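Local atomic coordinates of sensor histidine kinase (Pseudomonas syringae pv. tomato, PDB entry 3CIT), a protein that probably acts as a sensor kinase in a two-component phosphorelay, the piece described here being its GAF domain, a likely signal-sensing and dimerising module. Residues A11-L16 and A125-D130; V18-E23 and Q135-L140; P86-R91 and L96-L101. One frame throughout, in Å; residues are numbered along the deposited sequence.

In the fold
All three contacts belong to one GAF domain, an antiparallel five-stranded sheet with helices packed against it. Contacts 1 and 2 are successive meetings of helix 3-26 with helix 128-156, their centres about 12 Å apart, and Leu16 packs on Leu137 between them. Together they lay the N- and C-terminal helices side by side, and both also touch the second subunit. Contact 3 is a hairpin at the edge of the sheet whose residues lie, in sequence, between the two helices; its centre is about 17 Å from that of contact 1 and about 21 Å from that of contact 2. Trp88 joins it to Ala125 and Pro126 of contact 1.

Contact 1: residues A11-L16 and A125-D130; sequences AARLRL and APDGED
A salt-bridge network centred on Arg13 ties helix 3-26 to the first turn of helix 128-156, close to where the terminal helices of this GAF domain meet neighbouring subunits. Arg13 approaches Asp130 side-on and grips one oxygen with two nitrogens. The straighter bond runs from Arg13 NE to Asp130 OD1, 2.8 Å at 162°, while Arg13 NH2 reaches the same OD1 at 3.1 Å from well above the carboxylate plane. Because both nitrogens meet the one oxygen, this is not the paired fork in which each oxygen takes one N-H. Asp130 OD1 lies in the guanidinium plane, and the two planes are turned 64° apart. The Arg13 chain is extended from CG to NE, which carries the guanidinium across to the other helix. There Glu129 CB lies over one face, and in the conformer given Glu129 OE1 takes a weak bond from Arg13 NH1 at 3.0 Å, part of a salt bridge that the second conformer may not share. Two waters bridge Arg13 NH2 to Asp127 OD2, one bound only weakly to NH2; that one also donates to Asp130 OD2, 2.8 Å away. Glu129 has stronger company outside, in Arg15 of the second subunit, and Asp127 OD1 takes a bond from Gln6 of the third subunit. Within the chain, Phe43 of helix 29-43 packs on Arg13 and Asp130, while Pro126 packs on Trp88 of strand 87-90.

Contact 2: residues V18-E23 and Q135-L140; sequences VDTGQE and QLLATL
Helix-helix packing in the GAF domain brings residues 18-23 of helix 3-26 against residues 135-140 of helix 128-156; the atoms that touch are all carbons, and the four residues are buried. The first van der Waals meeting is between Thr20 and Leu137, whose side chains cross at about a right angle. Thr20 CG2 stands anti to its own backbone N, and this methyl comes to 3.7 Å from Leu137 CD1. The leucine sets out alongside the other helix, but its CD1 end swings nearer and touches Thr20 CB as well. The second meeting uses a backbone: Gly21, with no side chain, presents its CA to Leu140, and the two residues have the closest CA atoms of the pair of segments, 6.6 Å apart.

The polar bonds of the threonine run within helix 3-26 and to helix 29-43. Its OG1 is hydrogen-bonded to Leu16 O, one turn back, and to Arg39, which keeps the hydroxyl occupied and the methyl turned to the leucine. Val36 of helix 29-43 packs on both Thr20 and Leu137, and Leu140 meets Leu140 of the second subunit. Within the chain, Leu140 CD1 lies 4.3 Å from Gly21 CA.

Contact 3: residues P86-R91 and L96-L101; sequences PQWLER and LPCVLL
Strands 87-90 and 98-105 form a beta hairpin at one edge of the GAF sheet, and its backbone ladder pairs Gln87 with Leu101 and Leu89 with Val99 as antiparallel hydrogen-bonded pairs. The shortest rung is Leu89 N to Val99 O, 2.7 Å. Beyond the strand, Arg91 N extends the ladder to Pro97 O at 2.8 Å. The Arg91 side chain bends at chi3 (54°), turning its guanidinium back so that NH2 donates to Leu96 O at 3.0 Å, from above the carbonyl plane; a water also accepts from NH2.

On the face carrying Trp88, Cys98 and Leu100, Leu100 CB meets the edge of the indole, 3.8 Å from Trp88 CE3. Cys98 approaches obliquely, with SG 4.9 Å from the centroid of the six-membered ring of Trp88. On the other face, Leu89 and Val99 run side by side, Leu89 CB lying 4.1 Å from Val99 CB. There too Gln87 NE2 lies against Leu101 CD1.

Strand 111-119 bonds to the far side of strand 98-105, and the fourth subunit packs on strand 87-90. The alternation of rungs and faces is that of antiparallel pairing, here in a hairpin at the edge of a GAF sheet.

Contact 1: residues A11-L16 and A125-D130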
loop_
_atom_site.group_PDB
_atom_site.type_symbol
_atom_site.label_atom_id
_atom_site.label_comp_id
_atom_site.label_asym_id
_atom_site.label_seq_id
_atom_site.Cartn_x
_atom_site.Cartn_y
_atom_site.Cartn_z
ATOM N N ALA A 11 10.703 -7.212 -15.851
ATOM C CA ALA A 11 10.070 -7.470 -17.158
ATOM C C ALA A 11 8.929 -8.489 -17.046
ATOM O O ALA A 11 7.846 -8.276 -17.615
ATOM C CB ALA A 11 11.137 -7.914 -18.221
ATOM N N ALA A 12 9.134 -9.567 -16.281
ATOM C CA ALA A 12 8.101 -10.615 -16.070
ATOM C C ALA A 12 6.848 -10.094 -15.352
ATOM O O ALA A 12 5.699 -10.452 -15.707
ATOM C CB ALA A 12 8.690 -11.801 -15.292
ATOM N N ARG A 13 7.062 -9.228 -14.358
ATOM C CA ARG A 13 5.957 -8.552 -13.633
ATOM C C ARG A 13 5.177 -7.638 -14.560
ATOM O O ARG A 13 3.941 -7.667 -14.577
ATOM C CB ARG A 13 6.502 -7.746 -12.459
ATOM C CG ARG A 13 7.084 -8.609 -11.369
ATOM C CD ARG A 13 7.954 -7.842 -10.375
ATOM N NE ARG A 13 8.624 -8.831 -9.540
ATOM C CZ ARG A 13 9.878 -8.819 -9.123
ATOM N NH1 ARG A 13 10.661 -7.773 -9.277
ATOM N NH2 ARG A 13 10.313 -9.853 -8.428
ATOM N N LEU A 14 5.898 -6.867 -15.379
ATOM C CA LEU A 14 5.242 -6.007 -16.370
ATOM C C LEU A 14 4.459 -6.808 -17.412
ATOM O O LEU A 14 3.344 -6.437 -17.767
ATOM C CB LEU A 14 6.252 -5.077 -17.031
ATOM C CG LEU A 14 6.756 -3.978 -16.070
ATOM C CD1 LEU A 14 8.010 -3.315 -16.650
ATOM C CD2 LEU A 14 5.705 -2.926 -15.849
ATOM N N ARG A 15 5.032 -7.899 -17.906
ATOM C CA ARG A 15 4.308 -8.751 -18.855
ATOM C C ARG A 15 3.013 -9.248 -18.246
ATOM O O ARG A 15 1.978 -9.216 -18.897
ATOM C CB ARG A 15 5.155 -9.939 -19.298
ATOM C CG ARG A 15 6.322 -9.593 -20.148
ATOM C CD ARG A 15 6.853 -10.867 -20.869
ATOM N NE ARG A 15 7.544 -11.792 -19.954
ATOM C CZ ARG A 15 8.815 -11.672 -19.554
ATOM N NH1 ARG A 15 9.585 -10.668 -19.964
ATOM N NH2 ARG A 15 9.336 -12.585 -18.745
ATOM N N LEU A 16 3.075 -9.732 -17.008
ATOM C CA LEU A 16 1.901 -10.260 -16.295
ATOM C C LEU A 16 0.798 -9.200 -16.256
ATOM O O LEU A 16 -0.369 -9.465 -16.599
ATOM C CB LEU A 16 2.260 -10.686 -14.857
ATOM C CG LEU A 16 1.114 -11.133 -13.910
ATOM C CD1 LEU A 16 0.609 -12.555 -14.275
ATOM C CD2 LEU A 16 1.504 -11.044 -12.440
ATOM N N ALA A 125 7.399 -16.345 1.776
ATOM C CA ALA A 125 6.547 -15.421 1.054
ATOM C C ALA A 125 7.229 -15.037 -0.259
ATOM O O ALA A 125 8.445 -14.842 -0.289
ATOM C CB ALA A 125 6.247 -14.143 1.905
ATOM N N PRO A 126 6.443 -14.873 -1.338
ATOM C CA PRO A 126 7.025 -14.379 -2.562
ATOM C C PRO A 126 7.718 -13.018 -2.394
ATOM O O PRO A 126 7.425 -12.245 -1.454
ATOM C CB PRO A 126 5.813 -14.257 -3.495
ATOM C CG PRO A 126 4.828 -15.284 -2.977
ATOM C CD PRO A 126 5.025 -15.248 -1.507
ATOM N N ASP A 127 8.617 -12.727 -3.315
ATOM C CA ASP A 127 9.308 -11.457 -3.299
ATOM C C ASP A 127 8.287 -10.321 -3.239
ATOM O O ASP A 127 7.225 -10.392 -3.863
ATOM C CB ASP A 127 10.176 -11.356 -4.547
ATOM C CG ASP A 127 11.353 -12.352 -4.532
ATOM O OD1 ASP A 127 11.576 -13.054 -3.509
ATOM O OD2 ASP A 127 12.066 -12.409 -5.559
ATOM N N GLY A 128 8.595 -9.274 -2.491
ATOM C CA GLY A 128 7.663 -8.183 -2.294
ATOM C C GLY A 128 7.102 -7.609 -3.578
ATOM O O GLY A 128 5.911 -7.285 -3.644
ATOM N N GLU A 129 7.923 -7.491 -4.614
ATOM C CA GLU A 129 7.414 -6.880 -5.832
ATOM C C GLU A 129 6.562 -7.846 -6.693
ATOM O O GLU A 129 5.772 -7.403 -7.535
ATOM C CB GLU A 129 8.538 -6.255 -6.630
ATOM C CG GLU A 129 8.139 -4.956 -7.174
ATOM C CD GLU A 129 9.266 -4.254 -7.821
ATOM O OE1 GLU A 129 10.006 -4.886 -8.613
ATOM O OE2 GLU A 129 9.394 -3.059 -7.506
ATOM N N ASP A 130 6.734 -9.148 -6.492
ATOM C CA ASP A 130 5.755 -10.120 -6.978
ATOM C C ASP A 130 4.419 -9.919 -6.275
ATOM O O ASP A 130 3.380 -9.911 -6.912
ATOM C CB ASP A 130 6.231 -11.574 -6.795
ATOM C CG ASP A 130 7.309 -11.986 -7.764
ATOM O OD1 ASP A 130 7.567 -11.257 -8.749
ATOM O OD2 ASP A 130 7.855 -13.082 -7.561
HETATM O O HOH W 1 10.496 -12.848 -8.295
HETATM O O HOH W 2 13.114 -9.931 -7.178
#

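Contact 2: residues V18-E23 and Q135-L140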
loop_
_atom_site.group_PDB
_atom_site.type_symbol
_atom_site.label_atom_id
_atom_site.label_comp_id
_atom_site.label_asym_id
_atom_site.label_seq_id
_atom_site.Cartn_x
_atom_site.Cartn_y
_atom_site.Cartn_z
ATOM N N VAL A 18 0.539 -6.019 -17.953
ATOM C CA VAL A 18 0.099 -5.501 -19.244
ATOM C C VAL A 18 -0.689 -6.555 -20.004
ATOM O O VAL A 18 -1.811 -6.292 -20.450
ATOM C CB VAL A 18 1.268 -4.892 -20.050
ATOM C CG1 VAL A 18 0.843 -4.550 -21.520
ATOM C CG2 VAL A 18 1.817 -3.635 -19.311
ATOM N N ASP A 19 -0.153 -7.763 -20.109
ATOM C CA ASP A 19 -0.812 -8.795 -20.881
ATOM C C ASP A 19 -2.161 -9.198 -20.277
ATOM O O ASP A 19 -3.160 -9.315 -21.000
ATOM C CB ASP A 19 0.090 -10.018 -21.028
ATOM C CG ASP A 19 1.280 -9.756 -21.934
ATOM O OD1 ASP A 19 1.356 -8.653 -22.518
ATOM O OD2 ASP A 19 2.133 -10.659 -22.088
ATOM N N THR A 20 -2.203 -9.404 -18.965
ATOM C CA THR A 20 -3.463 -9.809 -18.323
ATOM C C THR A 20 -4.467 -8.641 -18.265
ATOM O O THR A 20 -5.675 -8.807 -18.484
ATOM C CB THR A 20 -3.228 -10.398 -16.932
ATOM O OG1 THR A 20 -2.162 -11.358 -16.983
ATOM C CG2 THR A 20 -4.526 -11.095 -16.397
ATOM N N GLY A 21 -3.969 -7.448 -18.011
ATOM C CA GLY A 21 -4.823 -6.285 -17.992
ATOM C C GLY A 21 -5.473 -6.035 -19.340
ATOM O O GLY A 21 -6.631 -5.610 -19.381
ATOM N N GLN A 22 -4.749 -6.304 -20.425
ATOM C CA GLN A 22 -5.272 -6.142 -21.791
ATOM C C GLN A 22 -6.367 -7.172 -22.029
ATOM O O GLN A 22 -7.415 -6.872 -22.623
ATOM C CB GLN A 22 -4.151 -6.298 -22.876
ATOM C CG GLN A 22 -3.375 -4.986 -23.239
ATOM C CD GLN A 22 -1.997 -5.196 -23.952
ATOM O OE1 GLN A 22 -1.602 -6.328 -24.294
ATOM N NE2 GLN A 22 -1.265 -4.081 -24.173
ATOM N N GLU A 23 -6.122 -8.390 -21.574
ATOM C CA GLU A 23 -7.046 -9.486 -21.812
ATOM C C GLU A 23 -8.327 -9.412 -21.024
ATOM O O GLU A 23 -9.361 -9.839 -21.521
ATOM C CB GLU A 23 -6.356 -10.792 -21.518
ATOM C CG GLU A 23 -5.293 -11.024 -22.522
ATOM C CD GLU A 23 -4.620 -12.329 -22.326
ATOM O OE1 GLU A 23 -3.418 -12.304 -21.962
ATOM O OE2 GLU A 23 -5.304 -13.357 -22.557
ATOM N N GLN A 135 -1.138 -7.911 -6.224
ATOM C CA GLN A 135 -2.115 -6.988 -5.660
ATOM C C GLN A 135 -2.696 -6.056 -6.726
ATOM O O GLN A 135 -3.905 -5.827 -6.787
ATOM C CB GLN A 135 -1.523 -6.178 -4.494
ATOM C CG GLN A 135 -2.569 -5.200 -3.899
ATOM C CD GLN A 135 -3.852 -5.918 -3.330
ATOM O OE1 GLN A 135 -4.948 -6.004 -3.991
ATOM N NE2 GLN A 135 -3.703 -6.446 -2.112
ATOM N N LEU A 136 -1.850 -5.505 -7.590
ATOM C CA LEU A 136 -2.380 -4.706 -8.702
ATOM C C LEU A 136 -3.244 -5.542 -9.660
ATOM O O LEU A 136 -4.275 -5.084 -10.156
ATOM C CB LEU A 136 -1.256 -4.008 -9.472
ATOM C CG LEU A 136 -1.723 -3.099 -10.619
ATOM C CD1 LEU A 136 -2.652 -1.971 -10.091
ATOM C CD2 LEU A 136 -0.515 -2.508 -11.354
ATOM N N LEU A 137 -2.818 -6.753 -9.985
ATOM C CA LEU A 137 -3.663 -7.632 -10.832
ATOM C C LEU A 137 -5.078 -7.832 -10.211
ATOM O O LEU A 137 -6.110 -7.795 -10.927
ATOM C CB LEU A 137 -2.993 -8.976 -11.009
ATOM C CG LEU A 137 -3.535 -9.873 -12.092
ATOM C CD1 LEU A 137 -3.504 -9.100 -13.419
ATOM C CD2 LEU A 137 -2.619 -11.114 -12.136
ATOM N N ALA A 138 -5.129 -8.017 -8.889
ATOM C CA ALA A 138 -6.417 -8.099 -8.166
ATOM C C ALA A 138 -7.228 -6.814 -8.300
ATOM O O ALA A 138 -8.426 -6.847 -8.475
ATOM C CB ALA A 138 -6.231 -8.465 -6.665
ATOM N N THR A 139 -6.559 -5.685 -8.209
ATOM C CA THR A 139 -7.182 -4.391 -8.373
ATOM C C THR A 139 -7.744 -4.195 -9.779
ATOM O O THR A 139 -8.850 -3.656 -9.961
ATOM C CB THR A 139 -6.175 -3.284 -7.971
ATOM O OG1 THR A 139 -5.989 -3.330 -6.546
ATOM C CG2 THR A 139 -6.669 -1.927 -8.390
ATOM N N LEU A 140 -7.007 -4.645 -10.790
ATOM C CA LEU A 140 -7.489 -4.585 -12.171
ATOM C C LEU A 140 -8.729 -5.471 -12.359
ATOM O O LEU A 140 -9.750 -5.029 -12.894
ATOM C CB LEU A 140 -6.399 -5.014 -13.149
ATOM C CG LEU A 140 -5.273 -4.018 -13.283
ATOM C CD1 LEU A 140 -4.123 -4.667 -14.045
ATOM C CD2 LEU A 140 -5.775 -2.721 -13.975
#

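Contact 3: residues P86-R91 and L96-L101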
loop_
_atom_site.group_PDB
_atom_site.type_symbol
_atom_site.label_atom_id
_atom_site.label_comp_id
_atom_site.label_asym_id
_atom_site.label_seq_id
_atom_site.Cartn_x
_atom_site.Cartn_y
_atom_site.Cartn_z
ATOM N N PRO A 86 -2.295 -6.605 1.130
ATOM C CA PRO A 86 -2.189 -8.035 1.237
ATOM C C PRO A 86 -1.972 -8.527 2.658
ATOM O O PRO A 86 -1.787 -7.733 3.576
ATOM C CB PRO A 86 -1.003 -8.362 0.365
ATOM C CG PRO A 86 -0.259 -7.182 0.146
ATOM C CD PRO A 86 -1.070 -5.991 0.578
ATOM N N GLN A 87 -2.009 -9.839 2.795
ATOM C CA GLN A 87 -1.685 -10.512 4.048
ATOM C C GLN A 87 -1.054 -11.863 3.685
ATOM O O GLN A 87 -1.611 -12.632 2.871
ATOM C CB GLN A 87 -2.936 -10.727 4.902
ATOM C CG GLN A 87 -2.626 -11.333 6.313
ATOM C CD GLN A 87 -3.808 -11.425 7.253
ATOM O OE1 GLN A 87 -3.647 -11.519 8.493
ATOM N NE2 GLN A 87 -4.985 -11.404 6.697
ATOM N N TRP A 88 0.074 -12.159 4.303
ATOM C CA TRP A 88 0.713 -13.478 4.194
ATOM C C TRP A 88 0.442 -14.259 5.449
ATOM O O TRP A 88 0.702 -13.762 6.543
ATOM C CB TRP A 88 2.209 -13.307 4.048
ATOM C CG TRP A 88 2.972 -14.584 3.912
ATOM C CD1 TRP A 88 3.809 -15.152 4.849
ATOM C CD2 TRP A 88 2.972 -15.471 2.782
ATOM N NE1 TRP A 88 4.313 -16.350 4.363
ATOM C CE2 TRP A 88 3.832 -16.564 3.102
ATOM C CE3 TRP A 88 2.348 -15.453 1.540
ATOM C CZ2 TRP A 88 4.071 -17.603 2.213
ATOM C CZ3 TRP A 88 2.569 -16.531 0.668
ATOM C CH2 TRP A 88 3.440 -17.563 1.011
ATOM N N LEU A 89 -0.041 -15.483 5.311
ATOM C CA LEU A 89 -0.379 -16.304 6.448
ATOM C C LEU A 89 0.400 -17.616 6.445
ATOM O O LEU A 89 0.523 -18.250 5.404
ATOM C CB LEU A 89 -1.855 -16.701 6.408
ATOM C CG LEU A 89 -2.913 -15.607 6.382
ATOM C CD1 LEU A 89 -4.313 -16.266 6.163
ATOM C CD2 LEU A 89 -2.853 -14.919 7.711
ATOM N N GLU A 90 0.914 -17.999 7.612
ATOM C CA GLU A 90 1.516 -19.320 7.832
ATOM C C GLU A 90 0.529 -20.098 8.693
ATOM O O GLU A 90 0.114 -19.614 9.735
ATOM C CB GLU A 90 2.834 -19.218 8.571
ATOM C CG GLU A 90 3.895 -18.458 7.818
ATOM C CD GLU A 90 5.207 -18.408 8.595
ATOM O OE1 GLU A 90 5.257 -17.754 9.648
ATOM O OE2 GLU A 90 6.179 -19.053 8.155
ATOM N N ARG A 91 0.205 -21.308 8.271
ATOM C CA ARG A 91 -0.765 -22.155 8.924
ATOM C C ARG A 91 -0.102 -23.539 9.086
ATOM O O ARG A 91 -0.390 -24.486 8.365
ATOM C CB ARG A 91 -2.033 -22.201 8.088
ATOM C CG ARG A 91 -2.670 -20.836 7.800
ATOM C CD ARG A 91 -3.961 -20.914 6.929
ATOM N NE ARG A 91 -4.987 -21.811 7.464
ATOM C CZ ARG A 91 -5.282 -23.034 6.996
ATOM N NH1 ARG A 91 -6.253 -23.751 7.573
ATOM N NH2 ARG A 91 -4.653 -23.552 5.955
ATOM N N LEU A 96 -2.800 -26.537 3.650
ATOM C CA LEU A 96 -2.350 -25.349 2.906
ATOM C C LEU A 96 -1.616 -24.428 3.853
ATOM O O LEU A 96 -2.158 -23.430 4.375
ATOM C CB LEU A 96 -3.530 -24.613 2.238
ATOM C CG LEU A 96 -4.262 -25.400 1.143
ATOM C CD1 LEU A 96 -5.551 -24.715 0.686
ATOM C CD2 LEU A 96 -3.339 -25.664 -0.078
ATOM N N PRO A 97 -0.379 -24.800 4.167
ATOM C CA PRO A 97 0.359 -24.067 5.194
ATOM C C PRO A 97 0.797 -22.623 4.895
ATOM O O PRO A 97 1.315 -21.974 5.784
ATOM C CB PRO A 97 1.578 -24.948 5.470
ATOM C CG PRO A 97 1.684 -25.878 4.346
ATOM C CD PRO A 97 0.337 -26.000 3.693
ATOM N N CYS A 98 0.636 -22.172 3.664
ATOM C CA CYS A 98 0.991 -20.813 3.253
ATOM C C CYS A 98 -0.189 -20.284 2.442
ATOM O O CYS A 98 -0.647 -20.950 1.505
ATOM C CB CYS A 98 2.291 -20.847 2.385
ATOM S SG CYS A 98 3.662 -21.191 3.404
ATOM N N VAL A 99 -0.626 -19.070 2.769
ATOM C CA VAL A 99 -1.722 -18.396 2.090
ATOM C C VAL A 99 -1.395 -16.913 1.913
ATOM O O VAL A 99 -0.896 -16.268 2.829
ATOM C CB VAL A 99 -3.023 -18.547 2.887
ATOM C CG1 VAL A 99 -4.197 -17.737 2.226
ATOM C CG2 VAL A 99 -3.368 -20.034 3.019
ATOM N N LEU A 100 -1.704 -16.401 0.732
ATOM C CA LEU A 100 -1.584 -14.975 0.399
ATOM C C LEU A 100 -2.978 -14.448 0.047
ATOM O O LEU A 100 -3.669 -15.004 -0.832
ATOM C CB LEU A 100 -0.606 -14.801 -0.763
ATOM C CG LEU A 100 -0.372 -13.398 -1.310
ATOM C CD1 LEU A 100 0.230 -12.416 -0.252
ATOM C CD2 LEU A 100 0.441 -13.380 -2.659
ATOM N N LEU A 101 -3.397 -13.393 0.741
ATOM C CA LEU A 101 -4.678 -12.733 0.494
ATOM C C LEU A 101 -4.429 -11.422 -0.236
ATOM O O LEU A 101 -3.564 -10.646 0.191
ATOM C CB LEU A 101 -5.363 -12.459 1.836
ATOM C CG LEU A 101 -5.616 -13.678 2.742
ATOM C CD1 LEU A 101 -6.373 -13.211 3.981
ATOM C CD2 LEU A 101 -6.389 -14.716 2.010
HETATM O O HOH W 3 -5.609 -26.019 5.239
#